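Long-range contact in uncharacterized protein (Escherichia coli O157:H7, PDB 4ZV9), which is of unknown function but has the alpha/beta-hydrolase fold of the dienelactone hydrolases and probably acts as a hydrolase: residues A[155-169]-A[180-194]. Numbering follows the deposited sequence.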
loop_
_atom_site.group_PDB
_atom_site.type_symbol
_atom_site.label_atom_id
_atom_site.label_comp_id
_atom_site.label_asym_id
_atom_site.label_seq_id
_atom_site.Cartn_x
_atom_site.Cartn_y
_atom_site.Cartn_z
ATOM N N ARG A 155 8.061 8.003 -2.202
ATOM C CA ARG A 155 8.071 9.433 -2.536
ATOM C C ARG A 155 7.064 10.232 -1.709
ATOM O O ARG A 155 5.928 9.827 -1.511
ATOM C CB ARG A 155 7.781 9.683 -4.016
ATOM C CG ARG A 155 9.038 9.906 -4.851
ATOM C CD ARG A 155 8.748 9.945 -6.355
ATOM N NE ARG A 155 7.561 10.734 -6.643
ATOM C CZ ARG A 155 6.962 10.790 -7.829
ATOM N NH1 ARG A 155 7.419 10.089 -8.864
ATOM N NH2 ARG A 155 5.888 11.550 -7.974
ATOM N N GLN A 156 7.496 11.404 -1.285
ATOM C CA GLN A 156 6.689 12.283 -0.459
ATOM C C GLN A 156 5.556 12.896 -1.292
ATOM O O GLN A 156 5.587 12.855 -2.512
ATOM C CB GLN A 156 7.571 13.420 0.074
ATOM C CG GLN A 156 8.978 13.021 0.505
ATOM C CD GLN A 156 9.038 11.970 1.599
ATOM O OE1 GLN A 156 8.028 11.596 2.189
ATOM N NE2 GLN A 156 10.247 11.512 1.896
ATOM N N ALA A 157 4.537 13.429 -0.623
ATOM C CA ALA A 157 3.474 14.153 -1.310
ATOM C C ALA A 157 4.066 15.492 -1.751
ATOM O O ALA A 157 4.986 15.987 -1.106
ATOM C CB ALA A 157 2.307 14.404 -0.365
ATOM N N PRO A 158 3.558 16.074 -2.848
ATOM C CA PRO A 158 4.027 17.398 -3.250
ATOM C C PRO A 158 3.722 18.435 -2.147
ATOM O O PRO A 158 2.595 18.481 -1.642
ATOM C CB PRO A 158 3.212 17.687 -4.517
ATOM C CG PRO A 158 2.796 16.361 -5.031
ATOM C CD PRO A 158 2.599 15.502 -3.813
ATOM N N THR A 159 4.701 19.267 -1.798
ATOM C CA THR A 159 4.539 20.212 -0.698
ATOM C C THR A 159 3.306 21.113 -0.829
ATOM O O THR A 159 2.601 21.337 0.156
ATOM C CB THR A 159 5.784 21.110 -0.522
ATOM O OG1 THR A 159 6.932 20.297 -0.306
ATOM C CG2 THR A 159 5.613 22.063 0.656
ATOM N N ALA A 160 3.038 21.620 -2.031
ATOM C CA ALA A 160 1.881 22.505 -2.240
ATOM C C ALA A 160 0.515 21.826 -2.052
ATOM O O ALA A 160 -0.498 22.507 -1.926
ATOM C CB ALA A 160 1.958 23.147 -3.616
ATOM N N ASP A 161 0.484 20.496 -2.018
ATOM C CA ASP A 161 -0.772 19.748 -1.853
ATOM C C ASP A 161 -1.026 19.234 -0.445
ATOM O O ASP A 161 -2.082 18.635 -0.177
ATOM C CB ASP A 161 -0.755 18.527 -2.767
ATOM C CG ASP A 161 -0.726 18.887 -4.224
ATOM O OD1 ASP A 161 -1.485 19.778 -4.645
ATOM O OD2 ASP A 161 0.035 18.230 -4.960
ATOM N N VAL A 162 -0.075 19.447 0.457
ATOM C CA VAL A 162 -0.166 18.887 1.808
ATOM C C VAL A 162 -1.413 19.353 2.570
ATOM O O VAL A 162 -2.016 18.558 3.299
ATOM C CB VAL A 162 1.137 19.130 2.593
ATOM C CG1 VAL A 162 1.004 18.739 4.053
ATOM C CG2 VAL A 162 2.266 18.340 1.954
ATOM N N ALA A 163 -1.842 20.597 2.363
ATOM C CA ALA A 163 -3.041 21.114 3.044
ATOM C C ALA A 163 -4.297 20.288 2.745
ATOM O O ALA A 163 -5.211 20.226 3.564
ATOM C CB ALA A 163 -3.276 22.582 2.692
ATOM N N LYS A 164 -4.334 19.631 1.582
ATOM C CA LYS A 164 -5.490 18.816 1.196
ATOM C C LYS A 164 -5.607 17.489 1.961
ATOM O O LYS A 164 -6.686 16.894 2.015
ATOM C CB LYS A 164 -5.432 18.509 -0.300
ATOM C CG LYS A 164 -5.575 19.704 -1.228
ATOM C CD LYS A 164 -5.459 19.232 -2.679
ATOM C CE LYS A 164 -5.653 20.302 -3.739
ATOM N NZ LYS A 164 -4.517 21.261 -3.816
ATOM N N ILE A 165 -4.500 17.023 2.542
ATOM C CA ILE A 165 -4.471 15.712 3.226
ATOM C C ILE A 165 -5.325 15.662 4.492
ATOM O O ILE A 165 -5.234 16.557 5.343
ATOM C CB ILE A 165 -3.020 15.301 3.589
ATOM C CG1 ILE A 165 -2.194 15.110 2.317
ATOM C CG2 ILE A 165 -3.019 14.015 4.408
ATOM C CD1 ILE A 165 -0.708 14.919 2.550
ATOM N N GLU A 166 -6.181 14.636 4.594
ATOM C CA GLU A 166 -6.999 14.421 5.790
ATOM C C GLU A 166 -6.733 13.058 6.451
ATOM O O GLU A 166 -6.920 12.911 7.655
ATOM C CB GLU A 166 -8.492 14.571 5.489
ATOM C CG GLU A 166 -8.900 15.923 4.912
ATOM C CD GLU A 166 -8.498 17.115 5.773
ATOM O OE1 GLU A 166 -8.510 17.014 7.015
ATOM O OE2 GLU A 166 -8.156 18.165 5.200
ATOM N N ALA A 167 -6.285 12.076 5.673
ATOM C CA ALA A 167 -5.979 10.763 6.216
ATOM C C ALA A 167 -4.766 10.824 7.146
ATOM O O ALA A 167 -3.720 11.360 6.770
ATOM C CB ALA A 167 -5.683 9.785 5.086
ATOM N N PRO A 168 -4.903 10.256 8.358
ATOM C CA PRO A 168 -3.761 10.124 9.266
ATOM C C PRO A 168 -2.654 9.306 8.614
ATOM O O PRO A 168 -2.925 8.221 8.090
ATOM C CB PRO A 168 -4.347 9.375 10.464
ATOM C CG PRO A 168 -5.785 9.752 10.463
ATOM C CD PRO A 168 -6.168 9.868 9.012
ATOM N N LEU A 169 -1.438 9.838 8.647
ATOM C CA LEU A 169 -0.283 9.240 7.960
ATOM C C LEU A 169 0.691 8.566 8.900
ATOM O O LEU A 169 1.112 9.167 9.899
ATOM C CB LEU A 169 0.497 10.332 7.235
ATOM C CG LEU A 169 -0.067 10.868 5.932
ATOM C CD1 LEU A 169 0.627 12.182 5.601
ATOM C CD2 LEU A 169 0.149 9.845 4.839
ATOM N N ILE A 180 15.059 9.042 -0.795
ATOM C CA ILE A 180 13.720 9.325 -0.256
ATOM C C ILE A 180 13.776 10.269 0.926
ATOM O O ILE A 180 12.994 11.226 1.018
ATOM C CB ILE A 180 13.027 8.026 0.188
ATOM C CG1 ILE A 180 12.657 7.191 -1.029
ATOM C CG2 ILE A 180 11.808 8.300 1.052
ATOM C CD1 ILE A 180 11.755 7.881 -2.026
ATOM N N ASN A 181 14.705 10.006 1.833
ATOM C CA ASN A 181 14.859 10.844 3.027
ATOM C C ASN A 181 15.129 12.315 2.726
ATOM O O ASN A 181 14.771 13.180 3.521
ATOM C CB ASN A 181 15.964 10.282 3.927
ATOM C CG ASN A 181 15.640 8.896 4.460
ATOM O OD1 ASN A 181 14.515 8.408 4.323
ATOM N ND2 ASN A 181 16.619 8.266 5.094
ATOM N N GLU A 182 15.769 12.597 1.595
ATOM C CA GLU A 182 16.080 13.978 1.187
ATOM C C GLU A 182 14.849 14.859 1.190
ATOM O O GLU A 182 14.924 16.023 1.536
ATOM C CB GLU A 182 16.591 13.985 -0.257
ATOM C CG GLU A 182 17.622 15.044 -0.575
ATOM C CD GLU A 182 18.195 14.861 -1.971
ATOM O OE1 GLU A 182 17.752 13.928 -2.688
ATOM O OE2 GLU A 182 19.110 15.630 -2.337
ATOM N N GLY A 183 13.726 14.297 0.753
ATOM C CA GLY A 183 12.478 15.048 0.676
ATOM C C GLY A 183 11.624 15.065 1.934
ATOM O O GLY A 183 10.652 15.817 2.016
ATOM N N TRP A 184 11.988 14.265 2.932
ATOM C CA TRP A 184 11.196 14.185 4.161
ATOM C C TRP A 184 11.091 15.502 4.944
ATOM O O TRP A 184 9.992 15.897 5.321
ATOM C CB TRP A 184 11.647 13.011 5.041
ATOM C CG TRP A 184 11.029 12.973 6.412
ATOM C CD1 TRP A 184 11.699 12.913 7.597
ATOM C CD2 TRP A 184 9.627 13.045 6.750
ATOM N NE1 TRP A 184 10.811 12.919 8.647
ATOM C CE2 TRP A 184 9.535 13.001 8.159
ATOM C CE3 TRP A 184 8.446 13.138 6.001
ATOM C CZ2 TRP A 184 8.310 13.049 8.840
ATOM C CZ3 TRP A 184 7.220 13.177 6.680
ATOM C CH2 TRP A 184 7.168 13.131 8.083
ATOM N N PRO A 185 12.219 16.202 5.183
ATOM C CA PRO A 185 12.086 17.424 5.964
ATOM C C PRO A 185 11.067 18.433 5.416
ATOM O O PRO A 185 10.340 19.045 6.199
ATOM C CB PRO A 185 13.518 18.000 5.961
ATOM C CG PRO A 185 14.393 16.794 5.858
ATOM C CD PRO A 185 13.631 15.820 4.990
ATOM N N ALA A 186 11.026 18.631 4.102
ATOM C CA ALA A 186 10.060 19.562 3.522
ATOM C C ALA A 186 8.628 19.053 3.732
ATOM O O ALA A 186 7.718 19.822 4.011
ATOM C CB ALA A 186 10.336 19.777 2.040
ATOM N N TYR A 187 8.442 17.743 3.617
ATOM C CA TYR A 187 7.126 17.136 3.806
ATOM C C TYR A 187 6.697 17.277 5.262
ATOM O O TYR A 187 5.577 17.713 5.553
ATOM C CB TYR A 187 7.176 15.669 3.360
ATOM C CG TYR A 187 5.851 14.926 3.277
ATOM C CD1 TYR A 187 4.632 15.593 3.136
ATOM C CD2 TYR A 187 5.838 13.544 3.184
ATOM C CE1 TYR A 187 3.433 14.888 3.028
ATOM C CE2 TYR A 187 4.653 12.840 3.057
ATOM C CZ TYR A 187 3.454 13.513 2.977
ATOM O OH TYR A 187 2.285 12.800 2.831
ATOM N N GLU A 188 7.608 16.968 6.182
ATOM C CA GLU A 188 7.298 17.086 7.598
ATOM C C GLU A 188 6.951 18.517 7.975
ATOM O O GLU A 188 6.004 18.747 8.733
ATOM C CB GLU A 188 8.428 16.574 8.491
ATOM C CG GLU A 188 7.980 16.506 9.939
ATOM C CD GLU A 188 8.915 15.757 10.860
ATOM O OE1 GLU A 188 10.133 15.713 10.584
ATOM O OE2 GLU A 188 8.428 15.284 11.917
ATOM N N ALA A 189 7.719 19.477 7.471
ATOM C CA ALA A 189 7.478 20.883 7.795
ATOM C C ALA A 189 6.087 21.311 7.330
ATOM O O ALA A 189 5.391 22.044 8.042
ATOM C CB ALA A 189 8.554 21.777 7.185
ATOM N N ALA A 190 5.667 20.832 6.157
ATOM C CA ALA A 190 4.331 21.165 5.639
ATOM C C ALA A 190 3.226 20.479 6.449
ATOM O O ALA A 190 2.160 21.064 6.679
ATOM C CB ALA A 190 4.222 20.801 4.177
ATOM N N LEU A 191 3.477 19.245 6.882
ATOM C CA LEU A 191 2.508 18.526 7.706
ATOM C C LEU A 191 2.292 19.284 9.023
ATOM O O LEU A 191 1.152 19.519 9.431
ATOM C CB LEU A 191 2.966 17.087 7.974
ATOM C CG LEU A 191 2.907 16.134 6.771
ATOM C CD1 LEU A 191 3.670 14.858 7.078
ATOM C CD2 LEU A 191 1.475 15.830 6.368
ATOM N N LYS A 192 3.389 19.693 9.659
ATOM C CA LYS A 192 3.312 20.438 10.910
ATOM C C LYS A 192 2.672 21.801 10.714
ATOM O O LYS A 192 1.817 22.201 11.502
ATOM C CB LYS A 192 4.695 20.619 11.525
ATOM C CG LYS A 192 5.326 19.354 12.058
ATOM C CD LYS A 192 6.587 19.685 12.829
ATOM C CE LYS A 192 7.164 18.448 13.489
ATOM N NZ LYS A 192 8.216 18.786 14.480
ATOM N N ALA A 193 3.076 22.514 9.664
ATOM C CA ALA A 193 2.519 23.846 9.386
ATOM C C ALA A 193 1.007 23.802 9.143
ATOM O O ALA A 193 0.309 24.779 9.394
ATOM C CB ALA A 193 3.222 24.486 8.201
ATOM N N ASN A 194 0.507 22.663 8.672
ATOM C CA ASN A 194 -0.919 22.485 8.414
ATOM C C ASN A 194 -1.642 21.613 9.444
ATOM O O ASN A 194 -2.770 21.163 9.206
ATOM C CB ASN A 194 -1.107 21.925 7.016
ATOM C CG ASN A 194 -0.770 22.934 5.945
ATOM O OD1 ASN A 194 -1.558 23.839 5.678
ATOM N ND2 ASN A 194 0.402 22.798 5.336
#
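In this alpha/beta-hydrolase domain, the helix 184-193 of a beta-alpha-beta crossover is packed against the loop that leads into the crossover's first strand, and the Y187 side chain inserts among Q156, A157, V162 and I165 of the loop and L169 at the start of the strand. Different groups lie over its two ring faces. The buried N-H of A157, which has no hydrogen-bond partner in the model, points toward one face, its N 3.7 Å above the ring plane and offset toward the rim; CD1 of L191, one helical turn on, lies over the opposite face, also toward the rim. At the ring edge, CG2 of V162 lies 3.8 Å from CE1 of Y187, and OE1 of Q156 approaches CD2 of Y187 to 3.1 Å. The phenol OH is hydrogen-bonded to OD1 of N137, which ties the ring to helix 132-142.

The crossover runs from strand 169-174 through helix 184-193 to the parallel strand 198-203, and residues 156-163 of the loop run alongside the helix. With CG1 anti to its backbone N (chi1 172°), V162 sets that methyl 3.8 Å from CB of A190 and 3.7 Å from CD2 of L191. L169 reaches the same leucine methyl through CD1.

The single hydrogen bond across the two segments lies near the helix N-terminus. The Q156 chain bends at chi2 (-59°), carrying NE2 to O of I180 at 2.9 Å; the bond is bent, 138° at the hydrogen, and NE2 sits above the carbonyl plane. The N-H of G183, within the N181-W184 turn, approaches that oxygen from the opposite face.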